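Local coordinates for protein transcriptional regulator (Streptococcus dysgalactiae, PDB 4YV9) that acts as the receptor for SHP peptide pheromones in quorum sensing and probably regulates transcription by binding DNA through a helix-turn-helix domain, at residues Y229-Y233 against Y266-Y270; K181-T185 against F213-D217; L5-R10 against R35-G39. All blocks are in the same frame, centred on the assembly; numbering follows the deposited sequence.

Interaction 1 (Y229-Y233 against Y266-Y270); sequences YVHGY and YKEHY
An aromatic cluster of Y229, Y233, Y266 and H269 joins helices 221-236 and 260-273, whose segments here run nearly parallel, in the helical-repeat C-terminal domain of the Rgg family. Over these short segments the axes lie 12.3 Å apart at 7°, a gap wide enough to be bridged by rings. The first torsion turns the Y229 ring away from its own N and across this gap, where it takes the edge of Y266 over its face: CD2 of Y266 lies above the ring centre, 3.6 Å from CD1 of Y229. The centroid distance of 5.0 Å and interplanar angle of 73° mark this pair as T-shaped. H269 links the two tyrosines of the first helix. Its own edge points into the face of Y233, with CE1 over the centre of that ring and the planes nearly perpendicular, while the Y229 edge approaches the imidazole face in an offset edge-to-face pair. ND1 of H269 lies in the plane of the Y229 ring and gives OH of Y229 a weak hydrogen bond of 3.0 Å, bent to 120° at the hydrogen. CB of Y270 lies 3.6 Å from OH of Y229. Helix 242-256 runs beside the cluster, touching Y229 and Y233 through M247 and Y266 through L251, and the hydroxyl of Y233 is hydrogen-bonded to D197 of helix 179-197. Edge-on ring packing therefore carries most of the contact; the ND1 bond is consistent with a proton on ND1, with the Y229 oxygen as acceptor, but its bent geometry probably adds little.

Interaction 2 (K181-T185 against F213-D217); sequences KTLVT and FLLRD
Packing of L214 along T185 makes up the largest part of the contact with the 181-185 helix turn. The two side chains run past each other in opposite directions, with CB of L214 in van der Waals contact with OG1 of T185 at 3.7 Å. The apolar pair is CD1 of L214 with CG1 of V184, at 4.2 Å, and CD2 of L215 adds a looser touch on CG2 of T185. This is helix-helix packing between 179-197 and the C-terminal end of 201-215, successive helices of the repeat domain; F171 covers K181, V184 and L214 from a neighbouring loop. L183 and D217, one on each segment, pack against bound peptide, which the contact therefore borders. Polar links across the contact run through water. One water donates to both OG1 of T185 and O of L214, at 2.8 and 2.9 Å. The T185 hydroxyl itself donates to O of K181, from above the carbonyl plane and from the opposite face to the T185 N-H. All four torsions of K181 are extended, carrying its CE to 3.1 Å from O of L214. Its NZ donates to a second water, close to the carbonyl oxygens of F213 and R216, and forms a salt bridge with E218.

Interaction 3 (L5-R10 against R35-G39); sequences LGKTLR and RFERG
L5, the first modelled residue, brings its CB to 4.0 Å from CZ of F36, an apolar touch near the N-terminal end of the DNA-binding domain. The same leucine packs on H66 and on C45 of the second subunit. G6 follows at the point of closest backbone approach, its CA 3.7 Å from that of E37. Two weak C-H contacts join the chains: CA of G6 to O of F36, at 3.3 Å and 164° at the hydrogen, and CA of E37 to O of G6. The G6 CA also lies over the face of the F36 ring, 17° off its normal, as a CH-pi contact. With no side chain at G6, the two backbones come into direct contact here. L9 comes next, one turn on. With its CG anti to the backbone N (chi1 176°), it sends CD2 to the edge of F36, in the ring plane and 3.6 Å from CE2. L9 and F36 both continue into helix 45-54, through L51 and L48 respectively, and so form part of the hydrophobic core of the helix-turn-helix fold. R10 ends the segment by crossing E37 at about a right angle: CB of R10 is 3.6 Å from the carboxylate CD, whereas its NE stays 5.3 Å from OE1. E37 instead forms its salt bridge through OE2 with R13, one turn further along helix 6-15. Just past E37, helix 30-37 closes in a Schellman motif at G39, whose positive phi suits glycine. Close backbone apposition and the F36 ring thus hold the segments together, with R10 contributing mainly aliphatic packing while the charge of E37 is probably balanced chiefly by R13.

From the N terminus, interaction 3 comes first: 5-10 meets 35-39, closing a loop of 24 residues that joins helices 6-15 and 30-37 within the DNA-binding domain. The chain then runs through the intervening helices to interaction 2, where 181-185 meets 213-217 across a 27-residue connection. Interaction 1 follows, with 32 residues between its segments, tying helix 221-236 to helix 260-273. The three loops run in series, neither nested nor crossed. Interactions 1 and 2 share the C-terminal repeat domain, their centres about 20 Å apart, and helix 201-215 leads into 221-236. Interaction 3 lies about 39 Å from interaction 2 and 54 Å from interaction 1, centre to centre.

Interaction 1 (Y229-Y233 against Y266-Y270)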
loop_
_atom_site.group_PDB
_atom_site.type_symbol
_atom_site.label_atom_id
_atom_site.label_comp_id
_atom_site.label_asym_id
_atom_site.label_seq_id
_atom_site.Cartn_x
_atom_site.Cartn_y
_atom_site.Cartn_z
ATOM N N TYR B 229 -15.089 -10.912 -12.582
ATOM C CA TYR B 229 -16.446 -10.619 -13.032
ATOM C C TYR B 229 -16.422 -9.968 -14.409
ATOM O O TYR B 229 -17.123 -10.389 -15.307
ATOM C CB TYR B 229 -17.171 -9.710 -12.040
ATOM C CG TYR B 229 -18.618 -9.486 -12.424
ATOM C CD1 TYR B 229 -18.970 -8.499 -13.343
ATOM C CD2 TYR B 229 -19.629 -10.259 -11.874
ATOM C CE1 TYR B 229 -20.282 -8.286 -13.698
ATOM C CE2 TYR B 229 -20.945 -10.049 -12.223
ATOM C CZ TYR B 229 -21.262 -9.063 -13.140
ATOM O OH TYR B 229 -22.567 -8.856 -13.497
ATOM N N VAL B 230 -15.577 -8.955 -14.553
ATOM C CA VAL B 230 -15.568 -8.092 -15.722
ATOM C C VAL B 230 -15.060 -8.835 -16.948
ATOM O O VAL B 230 -15.605 -8.708 -18.050
ATOM C CB VAL B 230 -14.687 -6.846 -15.451
ATOM C CG1 VAL B 230 -14.426 -6.073 -16.737
ATOM C CG2 VAL B 230 -15.341 -5.958 -14.380
ATOM N N HIS B 231 -14.009 -9.620 -16.744
ATOM C CA HIS B 231 -13.463 -10.451 -17.804
ATOM C C HIS B 231 -14.486 -11.516 -18.218
ATOM O O HIS B 231 -14.642 -11.812 -19.400
ATOM C CB HIS B 231 -12.151 -11.091 -17.342
ATOM C CG HIS B 231 -11.410 -11.806 -18.425
ATOM N ND1 HIS B 231 -10.476 -12.785 -18.166
ATOM C CD2 HIS B 231 -11.461 -11.684 -19.773
ATOM C CE1 HIS B 231 -9.990 -13.241 -19.308
ATOM N NE2 HIS B 231 -10.570 -12.587 -20.297
ATOM N N GLY B 232 -15.196 -12.075 -17.241
ATOM C CA GLY B 232 -16.260 -13.022 -17.535
ATOM C C GLY B 232 -17.307 -12.348 -18.397
ATOM O O GLY B 232 -17.848 -12.946 -19.334
ATOM N N TYR B 233 -17.574 -11.083 -18.083
ATOM C CA TYR B 233 -18.534 -10.270 -18.830
ATOM C C TYR B 233 -18.059 -10.067 -20.269
ATOM O O TYR B 233 -18.845 -10.158 -21.219
ATOM C CB TYR B 233 -18.738 -8.934 -18.109
ATOM C CG TYR B 233 -19.617 -7.916 -18.807
ATOM C CD1 TYR B 233 -20.846 -8.270 -19.350
ATOM C CD2 TYR B 233 -19.224 -6.582 -18.884
ATOM C CE1 TYR B 233 -21.651 -7.326 -19.973
ATOM C CE2 TYR B 233 -20.019 -5.635 -19.496
ATOM C CZ TYR B 233 -21.226 -6.010 -20.042
ATOM O OH TYR B 233 -22.005 -5.059 -20.656
ATOM N N TYR B 266 -23.217 -5.972 -7.949
ATOM C CA TYR B 266 -22.839 -6.810 -9.083
ATOM C C TYR B 266 -23.943 -7.800 -9.475
ATOM O O TYR B 266 -24.096 -8.129 -10.652
ATOM C CB TYR B 266 -21.524 -7.538 -8.787
ATOM C CG TYR B 266 -20.338 -6.647 -9.057
ATOM C CD1 TYR B 266 -19.866 -5.779 -8.088
ATOM C CD2 TYR B 266 -19.727 -6.636 -10.304
ATOM C CE1 TYR B 266 -18.802 -4.943 -8.337
ATOM C CE2 TYR B 266 -18.669 -5.807 -10.564
ATOM C CZ TYR B 266 -18.207 -4.962 -9.578
ATOM O OH TYR B 266 -17.145 -4.131 -9.843
ATOM N N LYS B 267 -24.734 -8.247 -8.504
ATOM C CA LYS B 267 -25.818 -9.178 -8.796
ATOM C C LYS B 267 -26.900 -8.467 -9.604
ATOM O O LYS B 267 -27.586 -9.074 -10.432
ATOM C CB LYS B 267 -26.382 -9.753 -7.497
ATOM C CG LYS B 267 -27.516 -10.762 -7.650
ATOM C CD LYS B 267 -28.106 -11.038 -6.273
ATOM C CE LYS B 267 -29.165 -12.121 -6.283
ATOM N NZ LYS B 267 -29.976 -12.078 -5.019
ATOM N N GLU B 268 -27.034 -7.165 -9.373
ATOM C CA GLU B 268 -27.940 -6.325 -10.153
ATOM C C GLU B 268 -27.483 -6.234 -11.614
ATOM O O GLU B 268 -28.297 -6.327 -12.535
ATOM C CB GLU B 268 -28.025 -4.931 -9.529
ATOM C CG GLU B 268 -29.098 -4.031 -10.105
ATOM C CD GLU B 268 -30.475 -4.365 -9.576
ATOM O OE1 GLU B 268 -30.557 -5.051 -8.537
ATOM O OE2 GLU B 268 -31.475 -3.943 -10.197
ATOM N N HIS B 269 -26.178 -6.048 -11.812
ATOM C CA HIS B 269 -25.578 -6.025 -13.149
ATOM C C HIS B 269 -25.810 -7.356 -13.850
ATOM O O HIS B 269 -26.216 -7.396 -15.014
ATOM C CB HIS B 269 -24.077 -5.723 -13.067
ATOM C CG HIS B 269 -23.412 -5.550 -14.401
ATOM N ND1 HIS B 269 -23.254 -6.583 -15.299
ATOM C CD2 HIS B 269 -22.856 -4.460 -14.983
ATOM C CE1 HIS B 269 -22.635 -6.137 -16.378
ATOM N NE2 HIS B 269 -22.382 -4.852 -16.211
ATOM N N TYR B 270 -25.559 -8.445 -13.128
ATOM C CA TYR B 270 -25.783 -9.790 -13.644
ATOM C C TYR B 270 -27.239 -10.016 -14.107
ATOM O O TYR B 270 -27.468 -10.378 -15.259
ATOM C CB TYR B 270 -25.398 -10.834 -12.589
ATOM C CG TYR B 270 -25.369 -12.246 -13.132
ATOM C CD1 TYR B 270 -24.200 -12.784 -13.660
ATOM C CD2 TYR B 270 -26.519 -13.034 -13.138
ATOM C CE1 TYR B 270 -24.175 -14.076 -14.174
ATOM C CE2 TYR B 270 -26.501 -14.321 -13.647
ATOM C CZ TYR B 270 -25.326 -14.836 -14.158
ATOM O OH TYR B 270 -25.311 -16.113 -14.662
#

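Interaction 2 (K181-T185 against F213-D217)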
loop_
_atom_site.group_PDB
_atom_site.type_symbol
_atom_site.label_atom_id
_atom_site.label_comp_id
_atom_site.label_asym_id
_atom_site.label_seq_id
_atom_site.Cartn_x
_atom_site.Cartn_y
_atom_site.Cartn_z
ATOM N N LYS B 181 0.070 1.576 -7.771
ATOM C CA LYS B 181 -0.145 0.428 -8.649
ATOM C C LYS B 181 -1.558 -0.125 -8.469
ATOM O O LYS B 181 -2.251 -0.474 -9.435
ATOM C CB LYS B 181 0.907 -0.652 -8.367
ATOM C CG LYS B 181 0.796 -1.854 -9.278
ATOM C CD LYS B 181 1.834 -2.905 -8.939
ATOM C CE LYS B 181 1.759 -4.079 -9.912
ATOM N NZ LYS B 181 2.891 -5.051 -9.715
ATOM N N THR B 182 -1.993 -0.200 -7.222
ATOM C CA THR B 182 -3.341 -0.678 -6.951
ATOM C C THR B 182 -4.380 0.272 -7.567
ATOM O O THR B 182 -5.342 -0.175 -8.217
ATOM C CB THR B 182 -3.539 -0.858 -5.432
ATOM O OG1 THR B 182 -2.715 -1.948 -4.999
ATOM C CG2 THR B 182 -4.972 -1.195 -5.099
ATOM N N LEU B 183 -4.166 1.573 -7.418
ATOM C CA LEU B 183 -5.056 2.549 -8.048
ATOM C C LEU B 183 -5.055 2.403 -9.571
ATOM O O LEU B 183 -6.122 2.365 -10.188
ATOM C CB LEU B 183 -4.676 3.986 -7.660
ATOM C CG LEU B 183 -5.039 4.415 -6.234
ATOM C CD1 LEU B 183 -4.331 5.693 -5.831
ATOM C CD2 LEU B 183 -6.536 4.598 -6.120
ATOM N N VAL B 184 -3.872 2.348 -10.178
ATOM C CA VAL B 184 -3.786 2.167 -11.632
ATOM C C VAL B 184 -4.529 0.899 -12.088
ATOM O O VAL B 184 -5.181 0.881 -13.146
ATOM C CB VAL B 184 -2.321 2.100 -12.112
ATOM C CG1 VAL B 184 -2.261 1.614 -13.556
ATOM C CG2 VAL B 184 -1.652 3.470 -11.981
ATOM N N THR B 185 -4.446 -0.155 -11.282
ATOM C CA THR B 185 -5.133 -1.401 -11.606
ATOM C C THR B 185 -6.648 -1.188 -11.582
ATOM O O THR B 185 -7.361 -1.594 -12.502
ATOM C CB THR B 185 -4.723 -2.529 -10.639
ATOM O OG1 THR B 185 -3.292 -2.691 -10.683
ATOM C CG2 THR B 185 -5.390 -3.830 -11.036
ATOM N N PHE B 213 -1.079 -8.525 -16.205
ATOM C CA PHE B 213 0.315 -8.243 -15.889
ATOM C C PHE B 213 0.429 -7.493 -14.561
ATOM O O PHE B 213 1.292 -7.804 -13.750
ATOM C CB PHE B 213 0.974 -7.442 -17.008
ATOM C CG PHE B 213 2.410 -7.131 -16.747
ATOM C CD1 PHE B 213 3.345 -8.148 -16.671
ATOM C CD2 PHE B 213 2.829 -5.826 -16.549
ATOM C CE1 PHE B 213 4.680 -7.868 -16.413
ATOM C CE2 PHE B 213 4.163 -5.543 -16.293
ATOM C CZ PHE B 213 5.082 -6.564 -16.226
ATOM N N LEU B 214 -0.448 -6.512 -14.346
ATOM C CA LEU B 214 -0.430 -5.708 -13.127
ATOM C C LEU B 214 -0.788 -6.534 -11.892
ATOM O O LEU B 214 -0.378 -6.203 -10.784
ATOM C CB LEU B 214 -1.404 -4.527 -13.236
ATOM C CG LEU B 214 -1.113 -3.387 -14.214
ATOM C CD1 LEU B 214 -2.351 -2.513 -14.310
ATOM C CD2 LEU B 214 0.094 -2.553 -13.798
ATOM N N LEU B 215 -1.555 -7.606 -12.074
ATOM C CA LEU B 215 -1.977 -8.419 -10.933
ATOM C C LEU B 215 -1.017 -9.556 -10.596
ATOM O O LEU B 215 -1.128 -10.157 -9.532
ATOM C CB LEU B 215 -3.374 -8.995 -11.169
ATOM C CG LEU B 215 -4.533 -8.030 -11.041
ATOM C CD1 LEU B 215 -5.794 -8.683 -11.604
ATOM C CD2 LEU B 215 -4.732 -7.601 -9.560
ATOM N N ARG B 216 -0.062 -9.824 -11.482
ATOM C CA ARG B 216 0.919 -10.885 -11.291
ATOM C C ARG B 216 1.771 -10.699 -10.025
ATOM O O ARG B 216 2.231 -9.602 -9.732
ATOM C CB ARG B 216 1.829 -10.959 -12.528
ATOM C CG ARG B 216 2.591 -12.258 -12.691
ATOM C CD ARG B 216 2.930 -12.535 -14.163
ATOM N NE ARG B 216 1.741 -12.867 -14.951
ATOM C CZ ARG B 216 1.286 -12.151 -15.978
ATOM N NH1 ARG B 216 1.921 -11.052 -16.365
ATOM N NH2 ARG B 216 0.197 -12.540 -16.629
ATOM N N ASP B 217 1.988 -11.791 -9.298
ATOM C CA ASP B 217 2.769 -11.787 -8.066
ATOM C C ASP B 217 2.316 -10.693 -7.096
ATOM O O ASP B 217 3.131 -10.085 -6.417
ATOM C CB ASP B 217 4.265 -11.647 -8.383
ATOM C CG ASP B 217 4.837 -12.894 -9.046
ATOM O OD1 ASP B 217 4.216 -13.973 -8.925
ATOM O OD2 ASP B 217 5.911 -12.801 -9.679
HETATM O O HOH W 1 2.836 -7.354 -11.243
HETATM O O HOH W 2 -2.163 -4.722 -9.115
#

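Interaction 3 (L5-R10 against R35-G39)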
loop_
_atom_site.group_PDB
_atom_site.type_symbol
_atom_site.label_atom_id
_atom_site.label_comp_id
_atom_site.label_asym_id
_atom_site.label_seq_id
_atom_site.Cartn_x
_atom_site.Cartn_y
_atom_site.Cartn_z
ATOM N N LEU B 5 10.503 18.738 14.197
ATOM C CA LEU B 5 10.959 17.442 13.687
ATOM C C LEU B 5 12.002 16.807 14.587
ATOM O O LEU B 5 12.073 15.587 14.678
ATOM C CB LEU B 5 11.543 17.566 12.273
ATOM C CG LEU B 5 10.589 17.704 11.081
ATOM C CD1 LEU B 5 9.962 19.090 11.041
ATOM C CD2 LEU B 5 11.305 17.391 9.771
ATOM N N GLY B 6 12.824 17.628 15.234
ATOM C CA GLY B 6 13.887 17.112 16.080
ATOM C C GLY B 6 13.283 16.338 17.230
ATOM O O GLY B 6 13.792 15.306 17.666
ATOM N N LYS B 7 12.165 16.855 17.715
ATOM C CA LYS B 7 11.384 16.174 18.730
ATOM C C LYS B 7 10.996 14.753 18.325
ATOM O O LYS B 7 11.083 13.812 19.114
ATOM C CB LYS B 7 10.128 16.971 19.011
ATOM C CG LYS B 7 9.198 16.307 19.984
ATOM C CD LYS B 7 9.812 16.156 21.368
ATOM C CE LYS B 7 8.691 16.034 22.424
ATOM N NZ LYS B 7 7.779 14.859 22.218
ATOM N N THR B 8 10.548 14.611 17.089
ATOM C CA THR B 8 10.116 13.315 16.603
ATOM C C THR B 8 11.316 12.389 16.414
ATOM O O THR B 8 11.267 11.219 16.786
ATOM C CB THR B 8 9.336 13.453 15.303
ATOM O OG1 THR B 8 8.207 14.312 15.528
ATOM C CG2 THR B 8 8.860 12.088 14.834
ATOM N N LEU B 9 12.404 12.909 15.854
ATOM C CA LEU B 9 13.639 12.127 15.773
ATOM C C LEU B 9 14.071 11.597 17.144
ATOM O O LEU B 9 14.382 10.415 17.307
ATOM C CB LEU B 9 14.783 12.956 15.177
ATOM C CG LEU B 9 16.104 12.176 15.178
ATOM C CD1 LEU B 9 15.977 10.944 14.284
ATOM C CD2 LEU B 9 17.281 13.037 14.743
ATOM N N ARG B 10 14.098 12.485 18.126
ATOM C CA ARG B 10 14.455 12.112 19.489
ATOM C C ARG B 10 13.587 10.972 20.001
ATOM O O ARG B 10 14.094 10.008 20.560
ATOM C CB ARG B 10 14.326 13.319 20.419
ATOM C CG ARG B 10 14.529 13.017 21.895
ATOM C CD ARG B 10 14.346 14.296 22.718
ATOM N NE ARG B 10 13.960 14.028 24.103
ATOM C CZ ARG B 10 13.774 14.968 25.029
ATOM N NH1 ARG B 10 13.936 16.250 24.723
ATOM N NH2 ARG B 10 13.420 14.628 26.263
ATOM N N ARG B 35 21.485 19.286 19.242
ATOM C CA ARG B 35 20.942 20.622 19.032
ATOM C C ARG B 35 19.725 20.529 18.106
ATOM O O ARG B 35 18.745 21.240 18.301
ATOM C CB ARG B 35 22.003 21.581 18.488
ATOM C CG ARG B 35 22.970 22.049 19.588
ATOM C CD ARG B 35 23.923 23.170 19.163
ATOM N NE ARG B 35 23.231 24.378 18.711
ATOM C CZ ARG B 35 23.044 25.482 19.440
ATOM N NH1 ARG B 35 23.491 25.569 20.689
ATOM N NH2 ARG B 35 22.406 26.514 18.908
ATOM N N PHE B 36 19.776 19.622 17.136
ATOM C CA PHE B 36 18.613 19.382 16.280
ATOM C C PHE B 36 17.418 18.811 17.050
ATOM O O PHE B 36 16.285 19.274 16.881
ATOM C CB PHE B 36 18.962 18.440 15.126
ATOM C CG PHE B 36 17.766 18.019 14.326
ATOM C CD1 PHE B 36 16.922 18.975 13.769
ATOM C CD2 PHE B 36 17.467 16.681 14.150
ATOM C CE1 PHE B 36 15.797 18.592 13.040
ATOM C CE2 PHE B 36 16.351 16.288 13.419
ATOM C CZ PHE B 36 15.518 17.240 12.864
ATOM N N GLU B 37 17.650 17.798 17.879
ATOM C CA GLU B 37 16.546 17.198 18.628
ATOM C C GLU B 37 15.890 18.208 19.554
ATOM O O GLU B 37 14.684 18.157 19.785
ATOM C CB GLU B 37 17.022 15.998 19.430
ATOM C CG GLU B 37 17.420 14.838 18.559
ATOM C CD GLU B 37 17.726 13.590 19.356
ATOM O OE1 GLU B 37 17.905 13.700 20.586
ATOM O OE2 GLU B 37 17.812 12.503 18.742
ATOM N N ARG B 38 16.695 19.127 20.077
ATOM C CA ARG B 38 16.190 20.151 20.986
ATOM C C ARG B 38 15.587 21.362 20.260
ATOM O O ARG B 38 15.001 22.240 20.893
ATOM C CB ARG B 38 17.307 20.606 21.928
ATOM C CG ARG B 38 17.734 19.541 22.928
ATOM C CD ARG B 38 18.462 20.155 24.109
ATOM N NE ARG B 38 19.748 20.710 23.710
ATOM C CZ ARG B 38 20.845 19.978 23.553
ATOM N NH1 ARG B 38 20.794 18.669 23.768
ATOM N NH2 ARG B 38 21.989 20.547 23.189
ATOM N N GLY B 39 15.733 21.410 18.940
ATOM C CA GLY B 39 15.188 22.507 18.158
ATOM C C GLY B 39 16.011 23.785 18.198
ATOM O O GLY B 39 15.530 24.851 17.806
#